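Local coordinates for protein aryl acylamidase (bacterium CSBL00001, PDB 4YJ6) that probably hydrolyses the amide bond of aryl acylamides, as an enzyme of the amidase signature family, at residues V8-I16 against L170-V178; M83-P94 against A106-P117. One frame throughout, in Å; residues are numbered along the deposited sequence.

Contact 1: V8-I16 against L170-V178; sequences VHWKSAAEI and LVADGIVPV
Trp-10 and Gly-174 meet where a type II turn, Val-8 to Lys-11, lies against the Schellman motif ending helix 165-172, with the two CA atoms 4.5 Å apart. Across this junction Trp-10 N gives a nearly straight hydrogen bond of 3.1 Å to a lone pair of Gly-174 O. A second bond runs from the imidazole of His-9. Its CG is anti to the backbone N (chi1 -158°), which turns the ring edge toward the helix end, and NE2 reaches Asp-173 O at 2.8 Å with the acceptor close to the ring plane. The indole of Trp-10 lies over the backbone at Asp-173 and Gly-174, its six-membered ring above Gly-174 CA in a CH-pi contact, 3.5 Å from CA to the ring centroid. Gly-174, with no side chain, lets both rings come close. Trp-10 also places NE1 over the centre of the His-9 ring, 3.1 Å above its plane, while CH2 comes edge-on to Ala-172 O. An alanine in place of Trp-10 would probably uncover Gly-174 CA and leave the His-9 ring without the group lying on its face, freer to turn from Asp-173 O. Further along, Pro-177 packs with CB against the start of helix 13-21, 3.3 Å from Ala-13 N, and CG against Ile-16 CD1, whose side chain crosses it at about a right angle. Ser-12 and Glu-15 form a capping box there, and Asp-233 accepts from Ala-13 N. The chemistry thus divides in two: two carbonyls just past the end of the helix, Asp-173 O and Gly-174 O, take N-H groups from the N-terminal segment, whereas the Asp-173 carboxylate is paired elsewhere, in salt bridges with Arg-41 and Arg-493.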
loop_
_atom_site.group_PDB
_atom_site.type_symbol
_atom_site.label_atom_id
_atom_site.label_comp_id
_atom_site.label_asym_id
_atom_site.label_seq_id
_atom_site.Cartn_x
_atom_site.Cartn_y
_atom_site.Cartn_z
ATOM N N VAL A 8 2.066 -8.254 22.875
ATOM C CA VAL A 8 1.930 -8.294 21.415
ATOM C C VAL A 8 2.732 -7.215 20.641
ATOM O O VAL A 8 2.941 -7.364 19.459
ATOM C CB VAL A 8 0.453 -8.223 21.001
ATOM C CG1 VAL A 8 -0.324 -9.368 21.669
ATOM C CG2 VAL A 8 -0.163 -6.858 21.392
ATOM N N HIS A 9 3.162 -6.141 21.286
ATOM C CA HIS A 9 3.892 -5.081 20.580
ATOM C C HIS A 9 5.089 -5.697 19.877
ATOM O O HIS A 9 5.852 -6.458 20.489
ATOM C CB HIS A 9 4.366 -4.015 21.581
ATOM C CG HIS A 9 4.648 -2.675 20.970
ATOM N ND1 HIS A 9 5.267 -1.662 21.667
ATOM C CD2 HIS A 9 4.377 -2.171 19.739
ATOM C CE1 HIS A 9 5.372 -0.593 20.899
ATOM N NE2 HIS A 9 4.834 -0.872 19.721
ATOM N N TRP A 10 5.244 -5.378 18.591
ATOM C CA TRP A 10 6.379 -5.851 17.773
ATOM C C TRP A 10 6.409 -7.352 17.416
ATOM O O TRP A 10 7.342 -7.816 16.734
ATOM C CB TRP A 10 7.740 -5.417 18.386
ATOM C CG TRP A 10 7.849 -3.929 18.613
ATOM C CD1 TRP A 10 7.860 -3.263 19.824
ATOM C CD2 TRP A 10 7.951 -2.910 17.601
ATOM N NE1 TRP A 10 7.954 -1.904 19.614
ATOM C CE2 TRP A 10 8.015 -1.657 18.265
ATOM C CE3 TRP A 10 7.999 -2.937 16.200
ATOM C CZ2 TRP A 10 8.116 -0.437 17.572
ATOM C CZ3 TRP A 10 8.100 -1.739 15.512
ATOM C CH2 TRP A 10 8.163 -0.495 16.199
ATOM N N LYS A 11 5.422 -8.127 17.849
ATOM C CA LYS A 11 5.380 -9.527 17.474
ATOM C C LYS A 11 4.999 -9.632 15.990
ATOM O O LYS A 11 4.173 -8.836 15.512
ATOM C CB LYS A 11 4.357 -10.293 18.300
ATOM C CG LYS A 11 4.747 -10.398 19.774
ATOM C CD LYS A 11 5.795 -11.499 19.998
ATOM C CE LYS A 11 5.936 -11.825 21.506
ATOM N NZ LYS A 11 6.600 -10.707 22.242
ATOM N N SER A 12 5.584 -10.603 15.300
ATOM C CA SER A 12 5.214 -10.853 13.899
ATOM C C SER A 12 3.893 -11.604 13.788
ATOM O O SER A 12 3.402 -12.181 14.756
ATOM C CB SER A 12 6.305 -11.632 13.171
ATOM O OG SER A 12 6.354 -12.961 13.624
ATOM N N ALA A 13 3.289 -11.581 12.602
ATOM C CA ALA A 13 2.095 -12.401 12.383
ATOM C C ALA A 13 2.435 -13.875 12.572
ATOM O O ALA A 13 1.643 -14.624 13.140
ATOM C CB ALA A 13 1.520 -12.160 10.960
ATOM N N ALA A 14 3.605 -14.302 12.080
ATOM C CA ALA A 14 4.010 -15.691 12.262
ATOM C C ALA A 14 4.086 -16.011 13.757
ATOM O O ALA A 14 3.632 -17.067 14.196
ATOM C CB ALA A 14 5.371 -15.949 11.593
ATOM N N GLU A 15 4.630 -15.102 14.543
ATOM C CA GLU A 15 4.737 -15.344 15.992
ATOM C C GLU A 15 3.372 -15.398 16.652
ATOM O O GLU A 15 3.116 -16.276 17.463
ATOM C CB GLU A 15 5.597 -14.273 16.652
ATOM C CG GLU A 15 7.074 -14.472 16.315
ATOM C CD GLU A 15 7.968 -13.348 16.805
ATOM O OE1 GLU A 15 7.549 -12.172 16.768
ATOM O OE2 GLU A 15 9.136 -13.642 17.198
ATOM N N ILE A 16 2.497 -14.452 16.330
ATOM C CA ILE A 16 1.148 -14.475 16.913
ATOM C C ILE A 16 0.379 -15.728 16.546
ATOM O O ILE A 16 -0.315 -16.329 17.387
ATOM C CB ILE A 16 0.354 -13.235 16.501
ATOM C CG1 ILE A 16 0.975 -12.027 17.232
ATOM C CG2 ILE A 16 -1.117 -13.380 16.932
ATOM C CD1 ILE A 16 0.562 -10.723 16.668
ATOM N N LEU A 170 0.748 2.236 11.535
ATOM C CA LEU A 170 0.511 1.235 12.572
ATOM C C LEU A 170 1.537 0.116 12.538
ATOM O O LEU A 170 2.018 -0.318 13.588
ATOM C CB LEU A 170 -0.906 0.634 12.463
ATOM C CG LEU A 170 -2.033 1.619 12.761
ATOM C CD1 LEU A 170 -3.406 0.884 12.629
ATOM C CD2 LEU A 170 -1.895 2.195 14.170
ATOM N N VAL A 171 1.884 -0.364 11.339
ATOM C CA VAL A 171 2.849 -1.440 11.222
ATOM C C VAL A 171 4.249 -0.954 11.629
ATOM O O VAL A 171 4.962 -1.675 12.314
ATOM C CB VAL A 171 2.853 -2.012 9.776
ATOM C CG1 VAL A 171 3.994 -3.050 9.567
ATOM C CG2 VAL A 171 1.446 -2.639 9.512
ATOM N N ALA A 172 4.618 0.254 11.205
ATOM C CA ALA A 172 5.943 0.780 11.510
ATOM C C ALA A 172 6.115 1.067 12.998
ATOM O O ALA A 172 7.254 1.055 13.500
ATOM C CB ALA A 172 6.233 2.047 10.685
ATOM N N ASP A 173 5.002 1.282 13.686
ATOM C CA ASP A 173 5.038 1.605 15.122
ATOM C C ASP A 173 4.843 0.340 15.953
ATOM O O ASP A 173 4.770 0.412 17.185
ATOM C CB ASP A 173 3.976 2.654 15.464
ATOM C CG ASP A 173 4.296 3.430 16.751
ATOM O OD1 ASP A 173 5.465 3.784 16.943
ATOM O OD2 ASP A 173 3.374 3.678 17.558
ATOM N N GLY A 174 4.765 -0.823 15.298
ATOM C CA GLY A 174 4.739 -2.085 16.014
ATOM C C GLY A 174 3.347 -2.518 16.502
ATOM O O GLY A 174 3.235 -3.526 17.201
ATOM N N ILE A 175 2.305 -1.780 16.109
ATOM C CA ILE A 175 0.988 -1.909 16.744
ATOM C C ILE A 175 0.228 -3.123 16.220
ATOM O O ILE A 175 -0.444 -3.794 16.988
ATOM C CB ILE A 175 0.180 -0.630 16.569
ATOM C CG1 ILE A 175 0.851 0.502 17.371
ATOM C CG2 ILE A 175 -1.300 -0.786 17.094
ATOM C CD1 ILE A 175 0.357 1.879 17.028
ATOM N N VAL A 176 0.314 -3.389 14.918
ATOM C CA VAL A 176 -0.136 -4.649 14.357
ATOM C C VAL A 176 0.954 -5.128 13.385
ATOM O O VAL A 176 1.722 -4.296 12.881
ATOM C CB VAL A 176 -1.461 -4.537 13.575
ATOM C CG1 VAL A 176 -2.689 -4.361 14.554
ATOM C CG2 VAL A 176 -1.383 -3.406 12.538
ATOM N N PRO A 177 1.027 -6.447 13.136
ATOM C CA PRO A 177 2.130 -6.946 12.286
ATOM C C PRO A 177 1.846 -6.826 10.792
ATOM O O PRO A 177 2.776 -6.868 10.000
ATOM C CB PRO A 177 2.251 -8.427 12.681
ATOM C CG PRO A 177 0.825 -8.782 13.158
ATOM C CD PRO A 177 0.310 -7.542 13.819
ATOM N N VAL A 178 0.591 -6.645 10.416
ATOM C CA VAL A 178 0.226 -6.541 8.990
ATOM C C VAL A 178 -0.974 -5.608 8.927
ATOM O O VAL A 178 -1.804 -5.572 9.855
ATOM C CB VAL A 178 -0.112 -7.930 8.364
ATOM C CG1 VAL A 178 -1.210 -8.646 9.176
ATOM C CG2 VAL A 178 -0.548 -7.767 6.871
#

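Contact 2: M83-P94 against A106-P117; sequences MKDLFAAKPGWP and ARGAAGVWSTYP
Selenomethionine Met-83 carries CG between its backbone N and carbonyl carbon (chi1 68°) and bends again at chi3 (-62°), a course that sets CE 3.7 Å from Pro-117 CG and beside Ser-114 OG. That hydroxyl takes a long hydrogen bond from Ala-89 N, 3.3 Å to OG, while Ser-114 N returns a shorter one to Ala-89 O at 2.8 Å. Next along, Pro-91 crosses the indole of Trp-113 at about a right angle, and its CD lies over the five-membered ring, 3.6 Å from the centroid in a CH-pi contact. Lys-90 threads between two indoles, CD over the centre of the Trp-93 ring and CE 3.6 Å from Trp-113 CZ3, before NZ pairs with Glu-55 in a salt bridge. Two backbone bonds, Gly-92 N to Gly-108 O and Gly-108 N to Trp-93 O, close the far end, where Gly-108 fits close to Lys-90 O. The segments are the outgoing and returning arms of a long excursion between strand 80-84 and helix 115-122. Lys-84, that strand's last residue, hydrogen-bonds through NZ to Ser-163, Ser-164 and Thr-182, as expected if it is the lysine of the amidase signature Ser-cisSer-Lys triad.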
loop_
_atom_site.group_PDB
_atom_site.type_symbol
_atom_site.label_atom_id
_atom_site.label_comp_id
_atom_site.label_asym_id
_atom_site.label_seq_id
_atom_site.Cartn_x
_atom_site.Cartn_y
_atom_site.Cartn_z
HETATM N N MSE A 83 -8.180 -2.617 8.250
HETATM C CA MSE A 83 -8.331 -2.428 6.786
HETATM C C MSE A 83 -8.218 -0.922 6.554
HETATM O O MSE A 83 -8.188 -0.108 7.520
HETATM C CB MSE A 83 -9.689 -2.944 6.303
HETATM C CG MSE A 83 -10.784 -2.058 6.863
HETATM SE SE MSE A 83 -12.472 -2.550 6.132
HETATM C CE MSE A 83 -12.187 -2.208 4.234
ATOM N N LYS A 84 -8.167 -0.548 5.282
ATOM C CA LYS A 84 -8.008 0.866 4.895
ATOM C C LYS A 84 -9.346 1.523 4.550
ATOM O O LYS A 84 -10.164 0.951 3.805
ATOM C CB LYS A 84 -7.092 0.905 3.674
ATOM C CG LYS A 84 -6.885 2.318 3.070
ATOM C CD LYS A 84 -5.851 2.179 1.946
ATOM C CE LYS A 84 -5.759 3.476 1.163
ATOM N NZ LYS A 84 -4.761 3.352 0.079
ATOM N N ASP A 85 -9.544 2.752 5.025
ATOM C CA ASP A 85 -10.755 3.507 4.720
ATOM C C ASP A 85 -10.664 4.228 3.348
ATOM O O ASP A 85 -10.659 5.463 3.279
ATOM C CB ASP A 85 -10.984 4.532 5.861
ATOM C CG ASP A 85 -12.243 5.363 5.656
ATOM O OD1 ASP A 85 -13.124 4.930 4.876
ATOM O OD2 ASP A 85 -12.347 6.435 6.331
ATOM N N LEU A 86 -10.619 3.462 2.258
ATOM C CA LEU A 86 -10.649 4.037 0.918
ATOM C C LEU A 86 -11.407 3.034 0.051
ATOM O O LEU A 86 -10.899 1.943 -0.217
ATOM C CB LEU A 86 -9.220 4.278 0.371
ATOM C CG LEU A 86 -9.218 4.786 -1.077
ATOM C CD1 LEU A 86 -9.981 6.140 -1.193
ATOM C CD2 LEU A 86 -7.769 4.947 -1.569
ATOM N N PHE A 87 -12.646 3.396 -0.311
ATOM C CA PHE A 87 -13.592 2.456 -0.908
ATOM C C PHE A 87 -13.730 1.197 -0.044
ATOM O O PHE A 87 -13.928 0.092 -0.549
ATOM C CB PHE A 87 -13.209 2.138 -2.348
ATOM C CG PHE A 87 -13.290 3.347 -3.241
ATOM C CD1 PHE A 87 -14.533 3.777 -3.726
ATOM C CD2 PHE A 87 -12.152 4.087 -3.541
ATOM C CE1 PHE A 87 -14.633 4.894 -4.529
ATOM C CE2 PHE A 87 -12.239 5.224 -4.358
ATOM C CZ PHE A 87 -13.464 5.621 -4.852
ATOM N N ALA A 88 -13.637 1.391 1.265
ATOM C CA ALA A 88 -13.860 0.290 2.210
ATOM C C ALA A 88 -15.240 -0.302 1.957
ATOM O O ALA A 88 -16.200 0.443 1.813
ATOM C CB ALA A 88 -13.770 0.802 3.640
ATOM N N ALA A 89 -15.341 -1.627 1.909
ATOM C CA ALA A 89 -16.661 -2.255 1.997
ATOM C C ALA A 89 -16.589 -3.374 3.021
ATOM O O ALA A 89 -15.889 -4.377 2.829
ATOM C CB ALA A 89 -17.107 -2.803 0.638
ATOM N N LYS A 90 -17.310 -3.197 4.125
ATOM C CA LYS A 90 -17.436 -4.272 5.109
ATOM C C LYS A 90 -18.783 -4.036 5.771
ATOM O O LYS A 90 -19.044 -2.952 6.282
ATOM C CB LYS A 90 -16.310 -4.249 6.145
ATOM C CG LYS A 90 -16.482 -5.417 7.142
ATOM C CD LYS A 90 -15.311 -5.591 8.031
ATOM C CE LYS A 90 -15.345 -6.978 8.740
ATOM N NZ LYS A 90 -16.583 -7.306 9.517
ATOM N N PRO A 91 -19.654 -5.037 5.738
ATOM C CA PRO A 91 -21.037 -4.745 6.157
ATOM C C PRO A 91 -21.138 -4.099 7.546
ATOM O O PRO A 91 -20.518 -4.575 8.507
ATOM C CB PRO A 91 -21.698 -6.114 6.093
ATOM C CG PRO A 91 -20.993 -6.785 4.928
ATOM C CD PRO A 91 -19.523 -6.363 5.115
ATOM N N GLY A 92 -21.873 -2.985 7.631
ATOM C CA GLY A 92 -22.028 -2.271 8.887
ATOM C C GLY A 92 -20.918 -1.300 9.256
ATOM O O GLY A 92 -21.043 -0.573 10.240
ATOM N N TRP A 93 -19.839 -1.252 8.468
ATOM C CA TRP A 93 -18.721 -0.376 8.786
ATOM C C TRP A 93 -18.796 0.911 7.958
ATOM O O TRP A 93 -19.438 0.949 6.907
ATOM C CB TRP A 93 -17.394 -1.073 8.469
ATOM C CG TRP A 93 -17.001 -2.142 9.464
ATOM C CD1 TRP A 93 -17.833 -2.965 10.197
ATOM C CD2 TRP A 93 -15.673 -2.478 9.836
ATOM N NE1 TRP A 93 -17.073 -3.805 11.006
ATOM C CE2 TRP A 93 -15.745 -3.519 10.801
ATOM C CE3 TRP A 93 -14.416 -2.004 9.442
ATOM C CZ2 TRP A 93 -14.605 -4.093 11.368
ATOM C CZ3 TRP A 93 -13.271 -2.567 10.019
ATOM C CH2 TRP A 93 -13.377 -3.618 10.961
ATOM N N PRO A 94 -18.152 1.967 8.442
ATOM C CA PRO A 94 -18.212 3.216 7.670
ATOM C C PRO A 94 -17.355 3.125 6.427
ATOM O O PRO A 94 -16.585 2.179 6.247
ATOM C CB PRO A 94 -17.670 4.279 8.640
ATOM C CG PRO A 94 -16.948 3.542 9.694
ATOM C CD PRO A 94 -17.457 2.127 9.735
ATOM N N ALA A 106 -22.245 7.142 6.377
ATOM C CA ALA A 106 -22.444 6.032 5.452
ATOM C C ALA A 106 -22.084 4.723 6.166
ATOM O O ALA A 106 -21.165 4.713 6.980
ATOM C CB ALA A 106 -21.567 6.229 4.217
ATOM N N ARG A 107 -22.805 3.641 5.873
ATOM C CA ARG A 107 -22.435 2.318 6.385
ATOM C C ARG A 107 -22.562 1.282 5.287
ATOM O O ARG A 107 -23.490 1.342 4.480
ATOM C CB ARG A 107 -23.327 1.916 7.574
ATOM C CG ARG A 107 -23.217 2.861 8.756
ATOM C CD ARG A 107 -21.826 2.788 9.395
ATOM N NE ARG A 107 -21.735 3.564 10.634
ATOM C CZ ARG A 107 -21.402 4.854 10.704
ATOM N NH1 ARG A 107 -21.111 5.551 9.612
ATOM N NH2 ARG A 107 -21.359 5.455 11.882
ATOM N N GLY A 108 -21.641 0.324 5.259
ATOM C CA GLY A 108 -21.623 -0.674 4.213
ATOM C C GLY A 108 -22.870 -1.543 4.220
ATOM O O GLY A 108 -23.332 -2.002 5.280
ATOM N N ALA A 109 -23.414 -1.763 3.025
ATOM C CA ALA A 109 -24.606 -2.602 2.860
ATOM C C ALA A 109 -24.290 -4.070 3.111
ATOM O O ALA A 109 -23.148 -4.514 3.043
ATOM C CB ALA A 109 -25.180 -2.438 1.458
ATOM N N ALA A 110 -25.317 -4.852 3.408
ATOM C CA ALA A 110 -25.116 -6.263 3.645
ATOM C C ALA A 110 -24.500 -6.970 2.436
ATOM O O ALA A 110 -24.827 -6.667 1.291
ATOM C CB ALA A 110 -26.491 -6.907 3.981
ATOM N N GLY A 111 -23.597 -7.906 2.701
ATOM C CA GLY A 111 -23.103 -8.805 1.676
ATOM C C GLY A 111 -22.080 -8.230 0.700
ATOM O O GLY A 111 -21.627 -8.949 -0.193
ATOM N N VAL A 112 -21.731 -6.945 0.857
ATOM C CA VAL A 112 -20.736 -6.269 -0.004
ATOM C C VAL A 112 -19.381 -6.135 0.737
ATOM O O VAL A 112 -19.308 -5.551 1.823
ATOM C CB VAL A 112 -21.254 -4.868 -0.409
ATOM C CG1 VAL A 112 -20.274 -4.143 -1.359
ATOM C CG2 VAL A 112 -22.667 -4.977 -1.082
ATOM N N TRP A 113 -18.314 -6.666 0.130
ATOM C CA TRP A 113 -17.004 -6.713 0.803
ATOM C C TRP A 113 -15.893 -6.276 -0.109
ATOM O O TRP A 113 -15.894 -6.613 -1.291
ATOM C CB TRP A 113 -16.657 -8.134 1.226
ATOM C CG TRP A 113 -17.502 -8.697 2.322
ATOM C CD1 TRP A 113 -18.775 -9.197 2.218
ATOM C CD2 TRP A 113 -17.119 -8.845 3.698
ATOM N NE1 TRP A 113 -19.204 -9.643 3.456
ATOM C CE2 TRP A 113 -18.204 -9.457 4.372
ATOM C CE3 TRP A 113 -15.949 -8.558 4.417
ATOM C CZ2 TRP A 113 -18.162 -9.754 5.730
ATOM C CZ3 TRP A 113 -15.902 -8.870 5.759
ATOM C CH2 TRP A 113 -17.014 -9.445 6.411
ATOM N N SER A 114 -14.914 -5.561 0.443
ATOM C CA SER A 114 -13.644 -5.394 -0.272
ATOM C C SER A 114 -12.724 -6.547 0.140
ATOM O O SER A 114 -12.992 -7.252 1.111
ATOM C CB SER A 114 -13.048 -4.024 -0.025
ATOM O OG SER A 114 -12.947 -3.752 1.336
ATOM N N THR A 115 -11.644 -6.765 -0.609
ATOM C CA THR A 115 -10.952 -8.062 -0.525
ATOM C C THR A 115 -10.225 -8.281 0.782
ATOM O O THR A 115 -10.300 -9.363 1.358
ATOM C CB THR A 115 -9.950 -8.170 -1.664
ATOM O OG1 THR A 115 -10.686 -8.056 -2.890
ATOM C CG2 THR A 115 -9.199 -9.539 -1.585
ATOM N N TYR A 116 -9.485 -7.289 1.247
ATOM C CA TYR A 116 -8.673 -7.507 2.450
ATOM C C TYR A 116 -9.532 -7.943 3.685
ATOM O O TYR A 116 -9.235 -8.955 4.270
ATOM C CB TYR A 116 -7.830 -6.267 2.738
ATOM C CG TYR A 116 -6.845 -6.453 3.842
ATOM C CD1 TYR A 116 -5.566 -6.959 3.560
ATOM C CD2 TYR A 116 -7.151 -6.067 5.145
ATOM C CE1 TYR A 116 -4.640 -7.126 4.547
ATOM C CE2 TYR A 116 -6.199 -6.218 6.158
ATOM C CZ TYR A 116 -4.948 -6.739 5.832
ATOM O OH TYR A 116 -3.993 -6.897 6.799
ATOM N N PRO A 117 -10.580 -7.178 4.063
ATOM C CA PRO A 117 -11.357 -7.620 5.246
ATOM C C PRO A 117 -12.008 -9.003 5.059
ATOM O O PRO A 117 -12.016 -9.812 5.986
ATOM C CB PRO A 117 -12.401 -6.508 5.424
ATOM C CG PRO A 117 -12.565 -5.857 4.053
ATOM C CD PRO A 117 -11.082 -5.892 3.513
#

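How the contacts relate
Along the chain, contact 2 is nested inside the loop closed by contact 1, and the two centres lie about 23 Å apart. They nevertheless touch: Val-178 CG2 packs 3.6 Å from Tyr-116 OH, and Thr-81 of strand 80-84 hydrogen-bonds to both Val-178 O and Tyr-116 OH. The same strand lines contact 1, where Pro-80 meets Ile-16 and Val-176 and Leu-82 meets Val-176, and runs into contact 2 at Met-83. The probable active site is much nearer contact 2, which contains Lys-84; Gly-174 CA in contact 1 is 19.3 Å from Lys-84 NZ. Contact 1 is buried structural packing, although its helix 165-172 follows directly on Ser-163 and Ser-164, illustrating how one strand can join a distant chain terminus to the probable catalytic neighbourhood.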